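Lipopolysaccharide export system protein LptH (PDB 4UU4) binds lipopolysaccharide in the periplasm and is required for its translocation from the inner to the outer membrane, possibly as part of a bridge between the two. Local coordinates at residues E134-V139 / G150-S155; Q46-Y51 / T70-K75; Q31-Q36 / V57-T62. One frame throughout, in Å; residues are numbered along the deposited sequence.

Interaction 1. Residues E134-V139 / G150-S155; sequences EGEKIV and GRATGS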
ATOM      1  N   GLU A 134       2.272 -10.082  10.623  1.00 29.84           N
ATOM      2  CA  GLU A 134       3.466 -10.231   9.792  1.00 24.82           C
ATOM      3  C   GLU A 134       3.369 -11.447   8.886  1.00 28.62           C
ATOM      4  O   GLU A 134       2.859 -12.489   9.292  1.00 28.84           O
ATOM      5  CB  GLU A 134       4.731 -10.311  10.649  1.00 30.91           C
ATOM      6  CG  GLU A 134       5.370  -8.964  10.938  1.00 37.19           C
ATOM      7  CD  GLU A 134       6.397  -9.031  12.049  1.00 55.06           C
ATOM      8  OE1 GLU A 134       6.075  -9.587  13.120  1.00 63.94           O
ATOM      9  OE2 GLU A 134       7.520  -8.521  11.860  1.00 63.83           O
ATOM     10  N   GLY A 135       3.860 -11.307   7.658  1.00 21.54           N
ATOM     11  CA  GLY A 135       3.762 -12.365   6.669  1.00 22.70           C
ATOM     12  C   GLY A 135       4.568 -12.093   5.415  1.00 28.68           C
ATOM     13  O   GLY A 135       5.096 -10.996   5.222  1.00 32.24           O
ATOM     14  N   GLU A 136       4.671 -13.108   4.564  1.00 23.88           N
ATOM     15  CA  GLU A 136       5.345 -12.978   3.281  1.00 27.35           C
ATOM     16  C   GLU A 136       4.522 -12.079   2.368  1.00 30.93           C
ATOM     17  O   GLU A 136       5.069 -11.323   1.560  1.00 32.53           O
ATOM     18  CB  GLU A 136       5.526 -14.350   2.628  1.00 26.44           C
ATOM     19  CG  GLU A 136       6.972 -14.769   2.428  1.00 33.62           C
ATOM     20  CD  GLU A 136       7.094 -16.078   1.672  1.00 37.17           C
ATOM     21  OE1 GLU A 136       6.212 -16.356   0.831  1.00 35.45           O
ATOM     22  OE2 GLU A 136       8.064 -16.832   1.920  1.00 40.69           O
ATOM     23  N   LYS A 137       3.204 -12.168   2.502  1.00 28.90           N
ATOM     24  CA  LYS A 137       2.299 -11.391   1.667  1.00 23.70           C
ATOM     25  C   LYS A 137       0.970 -11.099   2.363  1.00 30.06           C
ATOM     26  O   LYS A 137       0.299 -12.008   2.854  1.00 30.42           O
ATOM     27  CB  LYS A 137       2.062 -12.119   0.344  1.00 30.71           C
ATOM     28  CG  LYS A 137       0.961 -11.519  -0.509  1.00 26.06           C
ATOM     29  CD  LYS A 137       0.775 -12.297  -1.792  1.00 28.80           C
ATOM     30  CE  LYS A 137      -0.470 -11.841  -2.526  1.00 29.83           C
ATOM     31  NZ  LYS A 137      -0.508 -12.313  -3.937  1.00 34.66           N
ATOM     32  N   ILE A 138       0.590  -9.826   2.398  1.00 28.67           N
ATOM     33  CA  ILE A 138      -0.650  -9.422   3.051  1.00 28.47           C
ATOM     34  C   ILE A 138      -1.555  -8.615   2.127  1.00 26.48           C
ATOM     35  O   ILE A 138      -1.174  -7.563   1.639  1.00 23.41           O
ATOM     36  CB  ILE A 138      -0.381  -8.596   4.322  1.00 24.47           C
ATOM     37  CG1 ILE A 138       0.329  -9.444   5.375  1.00 23.92           C
ATOM     38  CG2 ILE A 138      -1.678  -8.061   4.886  1.00 27.23           C
ATOM     39  CD1 ILE A 138       0.564  -8.720   6.676  1.00 24.07           C
ATOM     40  N   VAL A 139      -2.762  -9.114   1.895  1.00 27.90           N
ATOM     41  CA  VAL A 139      -3.723  -8.412   1.059  1.00 26.62           C
ATOM     42  C   VAL A 139      -4.756  -7.703   1.932  1.00 28.14           C
ATOM     43  O   VAL A 139      -5.301  -8.292   2.857  1.00 28.30           O
ATOM     44  CB  VAL A 139      -4.416  -9.376   0.086  1.00 28.72           C
ATOM     45  CG1 VAL A 139      -5.267  -8.604  -0.912  1.00 28.92           C
ATOM     46  CG2 VAL A 139      -3.378 -10.214  -0.635  1.00 27.91           C
ATOM     47  N   GLY A 150      -0.502 -14.506   4.125  1.00 31.02           N
ATOM     48  CA  GLY A 150      -0.056 -15.786   3.616  1.00 30.14           C
ATOM     49  C   GLY A 150       1.265 -15.679   2.895  1.00 30.22           C
ATOM     50  O   GLY A 150       2.021 -14.741   3.115  1.00 27.41           O
ATOM     51  N   ARG A 151       1.543 -16.646   2.032  1.00 32.80           N
ATOM     52  CA  ARG A 151       2.794 -16.661   1.294  1.00 35.78           C
ATOM     53  C   ARG A 151       2.649 -15.943  -0.035  1.00 38.98           C
ATOM     54  O   ARG A 151       1.550 -15.824  -0.578  1.00 39.44           O
ATOM     55  CB  ARG A 151       3.263 -18.097   1.056  1.00 37.75           C
ATOM     56  CG  ARG A 151       3.487 -18.889   2.322  1.00 35.19           C
ATOM     57  CD  ARG A 151       4.497 -19.985   2.087  1.00 37.47           C
ATOM     58  NE  ARG A 151       5.792 -19.433   1.710  1.00 36.35           N
ATOM     59  CZ  ARG A 151       6.863 -20.163   1.424  1.00 38.58           C
ATOM     60  NH1 ARG A 151       6.798 -21.485   1.472  1.00 41.29           N
ATOM     61  NH2 ARG A 151       8.000 -19.569   1.091  1.00 38.02           N
ATOM     62  N   ALA A 152       3.772 -15.467  -0.556  1.00 38.90           N
ATOM     63  CA  ALA A 152       3.784 -14.795  -1.844  1.00 32.50           C
ATOM     64  C   ALA A 152       3.902 -15.820  -2.966  1.00 36.21           C
ATOM     65  O   ALA A 152       5.002 -16.195  -3.356  1.00 43.11           O
ATOM     66  CB  ALA A 152       4.927 -13.802  -1.900  1.00 30.74           C
ATOM     67  N   THR A 153       2.769 -16.285  -3.480  1.00 47.19           N
ATOM     68  CA  THR A 153       2.775 -17.267  -4.560  1.00 57.66           C
ATOM     69  C   THR A 153       3.210 -16.659  -5.887  1.00 54.09           C
ATOM     70  O   THR A 153       2.416 -16.013  -6.569  1.00 50.88           O
ATOM     71  CB  THR A 153       1.385 -17.892  -4.780  1.00 64.42           C
ATOM     72  OG1 THR A 153       0.429 -16.852  -5.025  1.00 74.64           O
ATOM     73  CG2 THR A 153       0.949 -18.713  -3.570  1.00 51.70           C
ATOM     74  N   GLY A 154       4.465 -16.883  -6.255  1.00 64.93           N
ATOM     75  CA  GLY A 154       4.985 -16.430  -7.526  1.00 69.12           C
ATOM     76  C   GLY A 154       5.462 -14.992  -7.497  1.00 77.44           C
ATOM     77  O   GLY A 154       5.281 -14.257  -8.462  1.00 89.02           O
ATOM     78  N   SER A 155       6.065 -14.590  -6.381  1.00 73.86           N
ATOM     79  CA  SER A 155       6.672 -13.266  -6.294  1.00 75.22           C
ATOM     80  C   SER A 155       8.145 -13.347  -5.882  1.00 83.29           C
ATOM     81  O   SER A 155       8.848 -12.337  -5.858  1.00 87.22           O
ATOM     82  CB  SER A 155       5.888 -12.366  -5.335  1.00 64.96           C
ATOM     83  OG  SER A 155       4.503 -12.376  -5.632  1.00 70.55           O
TER
HETATM   84  O   HOH W   1       3.996 -15.711   5.304  1.00 27.37           O
HETATM   85  O   HOH W   2       6.413 -18.430  -1.740  1.00 60.84           O
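Glu136 reaches across to the backbone and side chain that follow strand 147-150. Glu136 CB lies 3.6 Å from Gly150 O. The chain then runs extended (chi2 -175°), which carries the carboxylate past Gly150 to Arg151 and Ala152. CD lies at the edge of the Arg151 guanidinium, in its plane. Glu136 OE1 takes two N-H groups: it turns its anti lone pair to Ala152 N, 2.9 Å away, while Arg151 NE comes from above the carboxylate plane. OE2 of Glu136 receives Arg151 NH2 at 2.9 Å on its syn lone pair. The guanidinium thus forms a salt bridge, gripping the acid side-on with NE and NH2, one nitrogen to each oxygen, although the two planes are turned 58° apart. OE2 has its strongest partner outside the two segments, the backbone N of Arg161. Glutamate suits this corner because its length and two oxygens let it serve a charge and backbone amides. Such a set of donors would probably favour the ionised carboxylate.

Next, Lys137 pairs with Gly150 through two backbone bonds, Lys137 N to Gly150 O and Gly150 N to Lys137 O, both 2.9 Å. The methylenes of Lys137 run beside Ala152, with Lys137 CB 4.0 Å from Ala152 CB. At Glu136 the chain turns from strand 131-135 of one sheet of the jellyroll into strand 137-141 of the other, which lies between strands 117-121 and 147-150.

Interaction 2. Residues Q46-Y51 / T70-K75; sequences QGVAVY and TLKQDK
Ala49 and Leu71 exchange two backbone hydrogen bonds, Ala49 N to Leu71 O and Leu71 N to Ala49 O, each 2.9 Å. A third, Gln73 N to Gly47 O at 2.7 Å, carries the pairing beyond the regular strands, but its N-H...O angle of 136° is more bent. Two CA-H...O contacts accompany them, one on each side of the Ala49/Leu71 pair: from Val48 CA to Leu71 O and from Thr70 CA to Ala49 O. Each of these two carbonyls therefore receives an amide and a CA-H from the opposite strand, as is usual in antiparallel sheets.

The side-chain packing falls on two faces. On the one bearing Ala49 and Leu71, the methyl carbon Ala49 CB meets Leu71 CB at 4.5 Å, while Tyr51 reaches over diagonally. With chi1 at -51°, the Tyr51 ring swings toward Leu71 and presents its edge: Tyr51 CE1 lies 3.6 Å from Leu71 CG, and the two side chains cross at about a right angle. On the other face, Thr70 is the direct, non-hydrogen-bonded partner of Val50, whereas Val48, paired with Lys72, reaches it diagonally. The threonine divides its branches between the valines: Thr70 CG2 meets Val48 CG1 at 3.7 Å, and the polar OG1 simply packs beside Val50 CB. Val48, Val50 and Thr70 are all beta-branched, a shape that suits the extended backbone of a strand.

Gly47, with its positive phi of 94°, forms a G1 beta bulge with Val48 opposite Asp43, the position where glycine is usual. Strand 48-52 lies between strand 39-43, its hairpin partner and an outermost strand of the sheet, and strand 68-72, which pairs in turn with strand 81-85.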
ATOM      1  N   GLN A  46       1.186   6.325 -22.648  1.00 76.69           N
ATOM      2  CA  GLN A  46       1.056   5.037 -21.980  1.00 79.94           C
ATOM      3  C   GLN A  46       0.016   5.115 -20.867  1.00 78.15           C
ATOM      4  O   GLN A  46      -0.783   4.197 -20.688  1.00 78.51           O
ATOM      5  CB  GLN A  46       2.403   4.597 -21.397  1.00 84.20           C
ATOM      6  CG  GLN A  46       3.193   3.616 -22.255  1.00 96.82           C
ATOM      7  CD  GLN A  46       3.876   4.268 -23.446  1.00107.10           C
ATOM      8  OE1 GLN A  46       3.243   4.952 -24.250  1.00115.48           O
ATOM      9  NE2 GLN A  46       5.180   4.050 -23.566  1.00107.73           N
ATOM     10  N   GLY A  47       0.029   6.219 -20.128  1.00 66.62           N
ATOM     11  CA  GLY A  47      -0.834   6.379 -18.973  1.00 60.40           C
ATOM     12  C   GLY A  47      -0.093   5.957 -17.720  1.00 55.11           C
ATOM     13  O   GLY A  47      -0.686   5.461 -16.764  1.00 51.70           O
ATOM     14  N   VAL A  48       1.219   6.151 -17.731  1.00 51.64           N
ATOM     15  CA  VAL A  48       2.067   5.723 -16.627  1.00 43.11           C
ATOM     16  C   VAL A  48       2.923   6.881 -16.126  1.00 43.27           C
ATOM     17  O   VAL A  48       3.473   7.641 -16.918  1.00 49.91           O
ATOM     18  CB  VAL A  48       2.962   4.545 -17.057  1.00 43.79           C
ATOM     19  CG1 VAL A  48       4.029   4.250 -16.011  1.00 40.89           C
ATOM     20  CG2 VAL A  48       2.109   3.313 -17.326  1.00 50.12           C
ATOM     21  N   ALA A  49       3.017   7.026 -14.807  1.00 40.39           N
ATOM     22  CA  ALA A  49       3.847   8.074 -14.224  1.00 38.10           C
ATOM     23  C   ALA A  49       4.793   7.502 -13.178  1.00 35.03           C
ATOM     24  O   ALA A  49       4.376   6.725 -12.326  1.00 38.08           O
ATOM     25  CB  ALA A  49       2.975   9.149 -13.608  1.00 32.01           C
ATOM     26  N   VAL A  50       6.068   7.874 -13.228  1.00 35.17           N
ATOM     27  CA  VAL A  50       6.973   7.425 -12.164  1.00 33.22           C
ATOM     28  C   VAL A  50       7.621   8.576 -11.387  1.00 29.56           C
ATOM     29  O   VAL A  50       8.197   9.496 -11.966  1.00 28.77           O
ATOM     30  CB  VAL A  50       8.025   6.388 -12.651  1.00 35.93           C
ATOM     31  CG1 VAL A  50       8.645   6.816 -13.958  1.00 43.99           C
ATOM     32  CG2 VAL A  50       9.097   6.164 -11.591  1.00 37.81           C
ATOM     33  N   TYR A  51       7.499   8.501 -10.063  1.00 28.10           N
ATOM     34  CA  TYR A  51       7.999   9.510  -9.141  1.00 24.75           C
ATOM     35  C   TYR A  51       9.134   8.944  -8.285  1.00 27.15           C
ATOM     36  O   TYR A  51       9.048   7.815  -7.790  1.00 24.36           O
ATOM     37  CB  TYR A  51       6.867   9.989  -8.230  1.00 23.46           C
ATOM     38  CG  TYR A  51       5.610  10.413  -8.956  1.00 25.65           C
ATOM     39  CD1 TYR A  51       4.640   9.483  -9.311  1.00 22.92           C
ATOM     40  CD2 TYR A  51       5.383  11.751  -9.271  1.00 26.27           C
ATOM     41  CE1 TYR A  51       3.488   9.870  -9.970  1.00 29.12           C
ATOM     42  CE2 TYR A  51       4.233  12.147  -9.932  1.00 25.18           C
ATOM     43  CZ  TYR A  51       3.292  11.202 -10.279  1.00 32.79           C
ATOM     44  OH  TYR A  51       2.148  11.592 -10.936  1.00 36.78           O
ATOM     45  N   THR A  70       5.138   4.205  -8.892  1.00 27.26           N
ATOM     46  CA  THR A  70       4.589   4.235 -10.237  1.00 29.47           C
ATOM     47  C   THR A  70       3.067   4.225 -10.191  1.00 33.11           C
ATOM     48  O   THR A  70       2.471   3.392  -9.511  1.00 30.53           O
ATOM     49  CB  THR A  70       5.061   3.032 -11.072  1.00 30.75           C
ATOM     50  OG1 THR A  70       6.492   3.007 -11.117  1.00 30.36           O
ATOM     51  CG2 THR A  70       4.512   3.127 -12.487  1.00 35.46           C
ATOM     52  N   LEU A  71       2.448   5.162 -10.910  1.00 33.22           N
ATOM     53  CA  LEU A  71       1.003   5.169 -11.094  1.00 29.95           C
ATOM     54  C   LEU A  71       0.669   4.650 -12.478  1.00 39.64           C
ATOM     55  O   LEU A  71       1.199   5.146 -13.479  1.00 47.88           O
ATOM     56  CB  LEU A  71       0.432   6.578 -10.960  1.00 28.45           C
ATOM     57  CG  LEU A  71       0.894   7.449  -9.798  1.00 32.81           C
ATOM     58  CD1 LEU A  71       0.048   8.708  -9.717  1.00 39.53           C
ATOM     59  CD2 LEU A  71       0.837   6.691  -8.502  1.00 36.86           C
ATOM     60  N   LYS A  72      -0.210   3.655 -12.536  1.00 37.69           N
ATOM     61  CA  LYS A  72      -0.712   3.191 -13.820  1.00 38.16           C
ATOM     62  C   LYS A  72      -2.146   3.662 -13.971  1.00 41.65           C
ATOM     63  O   LYS A  72      -2.933   3.566 -13.033  1.00 42.97           O
ATOM     64  CB  LYS A  72      -0.629   1.670 -13.923  1.00 40.12           C
ATOM     65  CG  LYS A  72       0.787   1.126 -13.796  1.00 49.76           C
ATOM     66  CD  LYS A  72       0.803  -0.393 -13.856  1.00125.66           C
ATOM     67  CE  LYS A  72       2.220  -0.950 -13.766  1.00 57.76           C
ATOM     68  NZ  LYS A  72       2.833  -0.792 -12.413  1.00 58.52           N
ATOM     69  N   GLN A  73      -2.472   4.179 -15.151  1.00 44.68           N
ATOM     70  CA  GLN A  73      -3.785   4.757 -15.419  1.00 46.18           C
ATOM     71  C   GLN A  73      -4.669   3.786 -16.196  1.00 56.16           C
ATOM     72  O   GLN A  73      -4.182   3.032 -17.031  1.00 60.52           O
ATOM     73  CB  GLN A  73      -3.614   6.065 -16.197  1.00 97.64           C
ATOM     74  CG  GLN A  73      -4.871   6.886 -16.363  1.00 99.91           C
ATOM     75  CD  GLN A  73      -4.589   8.276 -16.898  1.00 93.93           C
ATOM     76  OE1 GLN A  73      -3.434   8.679 -17.038  1.00 93.44           O
ATOM     77  NE2 GLN A  73      -5.649   9.019 -17.200  1.00 90.61           N
ATOM     78  N   ASP A  74      -5.968   3.798 -15.911  1.00 62.22           N
ATOM     79  CA  ASP A  74      -6.909   2.951 -16.643  1.00 62.02           C
ATOM     80  C   ASP A  74      -7.874   3.797 -17.457  1.00 58.08           C
ATOM     81  O   ASP A  74      -7.727   5.013 -17.525  1.00 58.45           O
ATOM     82  CB  ASP A  74      -7.657   1.988 -15.696  1.00 71.51           C
ATOM     83  CG  ASP A  74      -8.817   2.644 -14.929  1.00 79.33           C
ATOM     84  OD1 ASP A  74      -9.026   3.873 -15.004  1.00 81.80           O
ATOM     85  OD2 ASP A  74      -9.528   1.904 -14.219  1.00 81.28           O
ATOM     86  N   LYS A  75      -8.865   3.156 -18.062  1.00 58.16           N
ATOM     87  CA  LYS A  75      -9.952   3.900 -18.679  1.00 72.24           C
ATOM     88  C   LYS A  75     -10.759   4.554 -17.553  1.00 79.05           C
ATOM     89  O   LYS A  75     -11.474   3.861 -16.830  1.00 86.53           O
ATOM     90  CB  LYS A  75     -10.827   2.978 -19.540  1.00 69.88           C
ATOM     91  CG  LYS A  75     -10.095   2.317 -20.718  1.00 72.99           C
ATOM     92  CD  LYS A  75      -9.476   0.971 -20.341  1.00 73.85           C
ATOM     93  CE  LYS A  75      -8.649   0.372 -21.480  1.00 78.63           C
ATOM     94  NZ  LYS A  75      -7.349   1.076 -21.700  1.00 77.32           N
TER

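Interaction 3. Residues Q31-Q36 / V57-T62; sequences QPIRVQ and VTQGST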
ATOM      1  N   GLN A  31     -11.665  12.039  -3.302  1.00 44.98           N
ATOM      2  CA  GLN A  31     -10.717  13.130  -3.074  1.00 43.77           C
ATOM      3  C   GLN A  31      -9.594  13.054  -4.100  1.00 42.91           C
ATOM      4  O   GLN A  31      -9.319  11.981  -4.638  1.00 50.65           O
ATOM      5  CB  GLN A  31     -10.116  13.036  -1.668  1.00 44.95           C
ATOM      6  CG  GLN A  31     -11.124  13.065  -0.539  1.00 54.30           C
ATOM      7  CD  GLN A  31     -11.803  14.408  -0.384  1.00 61.52           C
ATOM      8  OE1 GLN A  31     -11.353  15.259   0.383  1.00 68.36           O
ATOM      9  NE2 GLN A  31     -12.902  14.603  -1.104  1.00 62.22           N
ATOM     10  N   PRO A  32      -8.935  14.193  -4.376  1.00 40.21           N
ATOM     11  CA  PRO A  32      -7.811  14.198  -5.319  1.00 37.45           C
ATOM     12  C   PRO A  32      -6.559  13.528  -4.751  1.00 43.32           C
ATOM     13  O   PRO A  32      -6.389  13.450  -3.534  1.00 42.78           O
ATOM     14  CB  PRO A  32      -7.553  15.690  -5.539  1.00 37.04           C
ATOM     15  CG  PRO A  32      -8.048  16.342  -4.297  1.00 40.04           C
ATOM     16  CD  PRO A  32      -9.252  15.546  -3.890  1.00 44.41           C
ATOM     17  N   ILE A  33      -5.695  13.046  -5.640  1.00 50.86           N
ATOM     18  CA  ILE A  33      -4.431  12.434  -5.251  1.00 47.18           C
ATOM     19  C   ILE A  33      -3.297  13.444  -5.388  1.00 45.02           C
ATOM     20  O   ILE A  33      -3.017  13.911  -6.490  1.00 49.50           O
ATOM     21  CB  ILE A  33      -4.097  11.230  -6.158  1.00 40.06           C
ATOM     22  CG1 ILE A  33      -5.259  10.237  -6.196  1.00 32.98           C
ATOM     23  CG2 ILE A  33      -2.809  10.551  -5.707  1.00 42.88           C
ATOM     24  CD1 ILE A  33      -5.056   9.133  -7.201  1.00 25.42           C
ATOM     25  N   ARG A  34      -2.648  13.794  -4.283  1.00 49.72           N
ATOM     26  CA  ARG A  34      -1.479  14.669  -4.368  1.00 48.75           C
ATOM     27  C   ARG A  34      -0.182  13.879  -4.208  1.00 41.35           C
ATOM     28  O   ARG A  34      -0.099  12.980  -3.379  1.00 40.54           O
ATOM     29  CB  ARG A  34      -1.558  15.852  -3.387  1.00 46.68           C
ATOM     30  CG  ARG A  34      -2.391  15.618  -2.137  1.00 56.88           C
ATOM     31  CD  ARG A  34      -2.971  16.925  -1.581  1.00 61.82           C
ATOM     32  NE  ARG A  34      -3.762  17.645  -2.579  1.00 56.30           N
ATOM     33  CZ  ARG A  34      -4.638  18.607  -2.297  1.00 62.48           C
ATOM     34  NH1 ARG A  34      -4.854  18.974  -1.040  1.00 65.74           N
ATOM     35  NH2 ARG A  34      -5.308  19.201  -3.277  1.00 73.37           N
ATOM     36  N   VAL A  35       0.814  14.193  -5.031  1.00 30.51           N
ATOM     37  CA  VAL A  35       2.101  13.512  -4.941  1.00 26.89           C
ATOM     38  C   VAL A  35       3.233  14.518  -4.740  1.00 25.85           C
ATOM     39  O   VAL A  35       3.265  15.575  -5.367  1.00 26.27           O
ATOM     40  CB  VAL A  35       2.395  12.637  -6.184  1.00 21.01           C
ATOM     41  CG1 VAL A  35       3.444  11.587  -5.853  1.00 19.86           C
ATOM     42  CG2 VAL A  35       1.132  11.970  -6.689  1.00 21.23           C
ATOM     43  N   GLN A  36       4.153  14.180  -3.846  1.00 23.72           N
ATOM     44  CA  GLN A  36       5.299  15.021  -3.561  1.00 24.10           C
ATOM     45  C   GLN A  36       6.552  14.176  -3.733  1.00 24.96           C
ATOM     46  O   GLN A  36       6.696  13.138  -3.082  1.00 31.06           O
ATOM     47  CB  GLN A  36       5.217  15.565  -2.134  1.00 27.71           C
ATOM     48  CG  GLN A  36       6.333  16.524  -1.761  1.00 52.12           C
ATOM     49  CD  GLN A  36       6.657  16.492  -0.280  1.00 65.54           C
ATOM     50  OE1 GLN A  36       6.304  15.544   0.425  1.00 53.34           O
ATOM     51  NE2 GLN A  36       7.340  17.527   0.200  1.00 70.36           N
ATOM     52  N   VAL A  57       2.577  10.018  -1.686  1.00 29.23           N
ATOM     53  CA  VAL A  57       1.278  10.188  -2.328  1.00 22.75           C
ATOM     54  C   VAL A  57       0.145  10.102  -1.301  1.00 21.84           C
ATOM     55  O   VAL A  57       0.044   9.135  -0.553  1.00 26.83           O
ATOM     56  CB  VAL A  57       1.063   9.183  -3.500  1.00 29.65           C
ATOM     57  CG1 VAL A  57       2.075   8.037  -3.443  1.00 20.17           C
ATOM     58  CG2 VAL A  57      -0.380   8.673  -3.537  1.00 16.61           C
ATOM     59  N   THR A  58      -0.693  11.131  -1.250  1.00 21.89           N
ATOM     60  CA  THR A  58      -1.832  11.134  -0.339  1.00 26.27           C
ATOM     61  C   THR A  58      -3.163  11.262  -1.079  1.00 33.21           C
ATOM     62  O   THR A  58      -3.287  12.044  -2.027  1.00 45.45           O
ATOM     63  CB  THR A  58      -1.732  12.262   0.717  1.00 28.57           C
ATOM     64  OG1 THR A  58      -1.711  13.536   0.066  1.00 36.72           O
ATOM     65  CG2 THR A  58      -0.476  12.104   1.569  1.00 23.86           C
ATOM     66  N   GLN A  59      -4.148  10.481  -0.642  1.00 24.60           N
ATOM     67  CA  GLN A  59      -5.516  10.594  -1.138  1.00 36.51           C
ATOM     68  C   GLN A  59      -6.481  10.645   0.044  1.00 44.58           C
ATOM     69  O   GLN A  59      -7.035   9.626   0.457  1.00 47.16           O
ATOM     70  CB  GLN A  59      -5.859   9.421  -2.058  1.00 39.18           C
ATOM     71  CG  GLN A  59      -7.174   9.566  -2.814  1.00 46.04           C
ATOM     72  CD  GLN A  59      -7.472   8.369  -3.710  1.00 40.95           C
ATOM     73  OE1 GLN A  59      -7.051   7.247  -3.432  1.00 31.47           O
ATOM     74  NE2 GLN A  59      -8.196   8.609  -4.794  1.00 37.04           N
ATOM     75  N   GLY A  60      -6.664  11.838   0.597  1.00 43.70           N
ATOM     76  CA  GLY A  60      -7.534  12.022   1.742  1.00 39.35           C
ATOM     77  C   GLY A  60      -6.889  11.578   3.039  1.00 40.83           C
ATOM     78  O   GLY A  60      -6.094  12.306   3.633  1.00 49.16           O
ATOM     79  N   SER A  61      -7.241  10.378   3.485  1.00 44.78           N
ATOM     80  CA  SER A  61      -6.665   9.808   4.698  1.00 43.60           C
ATOM     81  C   SER A  61      -5.630   8.750   4.336  1.00 44.69           C
ATOM     82  O   SER A  61      -4.781   8.385   5.150  1.00 28.83           O
ATOM     83  CB  SER A  61      -7.753   9.196   5.582  1.00 39.50           C
ATOM     84  OG  SER A  61      -7.664   7.784   5.579  1.00 39.72           O
ATOM     85  N   THR A  62      -5.708   8.259   3.106  1.00 30.76           N
ATOM     86  CA  THR A  62      -4.762   7.270   2.616  1.00 22.77           C
ATOM     87  C   THR A  62      -3.403   7.916   2.365  1.00 23.31           C
ATOM     88  O   THR A  62      -3.323   9.069   1.937  1.00 21.16           O
ATOM     89  CB  THR A  62      -5.285   6.618   1.326  1.00 40.63           C
ATOM     90  OG1 THR A  62      -6.517   5.939   1.601  1.00 46.66           O
ATOM     91  CG2 THR A  62      -4.284   5.625   0.773  1.00 19.01           C
TER
HETATM   92  O   HOH W   3      -5.528  14.124  -1.180  1.00 28.24           O
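Ile33 and Val57 run alongside each other in the same direction and touch methyl to methyl, with Ile33 CG2 3.8 Å from Val57 CG2. Val35 stands alongside Val57 in the same sense, its CG1 4.1 Å from Val57 CB, so that one buried valine is flanked by two apolar side chains of segment 31-36. Gln59 is placed differently: with CG anti to the backbone N (chi1 -170°) and the chain extended, it crosses Ile33 at a slant and brings NE2 to 3.6 Å from Ile33 CG1. Its aliphatic part and amide thereby pack against isoleucine.

Backbone bonds Arg34 N to Thr58 O and Thr58 N to Arg34 O, both 2.9 Å, join strands 34-36 and 55-59 at the edge of one sheet of the jellyroll, the fold shared by Lpt proteins; strand 34-36 is outermost within the chain, and strand 62-66 lies beyond strand 55-59.

On the face bearing Arg34 and Thr58 the two side chains also cross at a slant. The aliphatic start of the arginine passes the threonine hydroxyl. Beyond the Arg34-Thr58 pair the direct backbone bonds end, and a water links the segments: it donates to Pro32 O and Thr58 O and accepts from Gly60 N, 3.1 Å from the water oxygen. Gly60, with its positive phi of 78°, suits the type II' turn from Gln59 to Thr62, which leads the chain back into strand 62-66.

In the fold
All three contacts belong to the jellyroll, but at different places. Interactions 2 and 3 lie near its N-terminal end and touch each other, Tyr51 CD2 packing 3.9 Å from Val35 CG1, whereas interaction 1 lies on the opposite side of the chain's centre from interaction 3, their centres about 26 Å apart. Interaction 2 joins strands of one sheet and interaction 3 strands of the other; interaction 1 sits where the chain passes between both. Interaction 2 is a surface contact, and the others are partly buried. Regular backbone pairing with apolar side chains dominates interactions 2 and 3, while interaction 1 has one bridged pair and relies on a charged side chain.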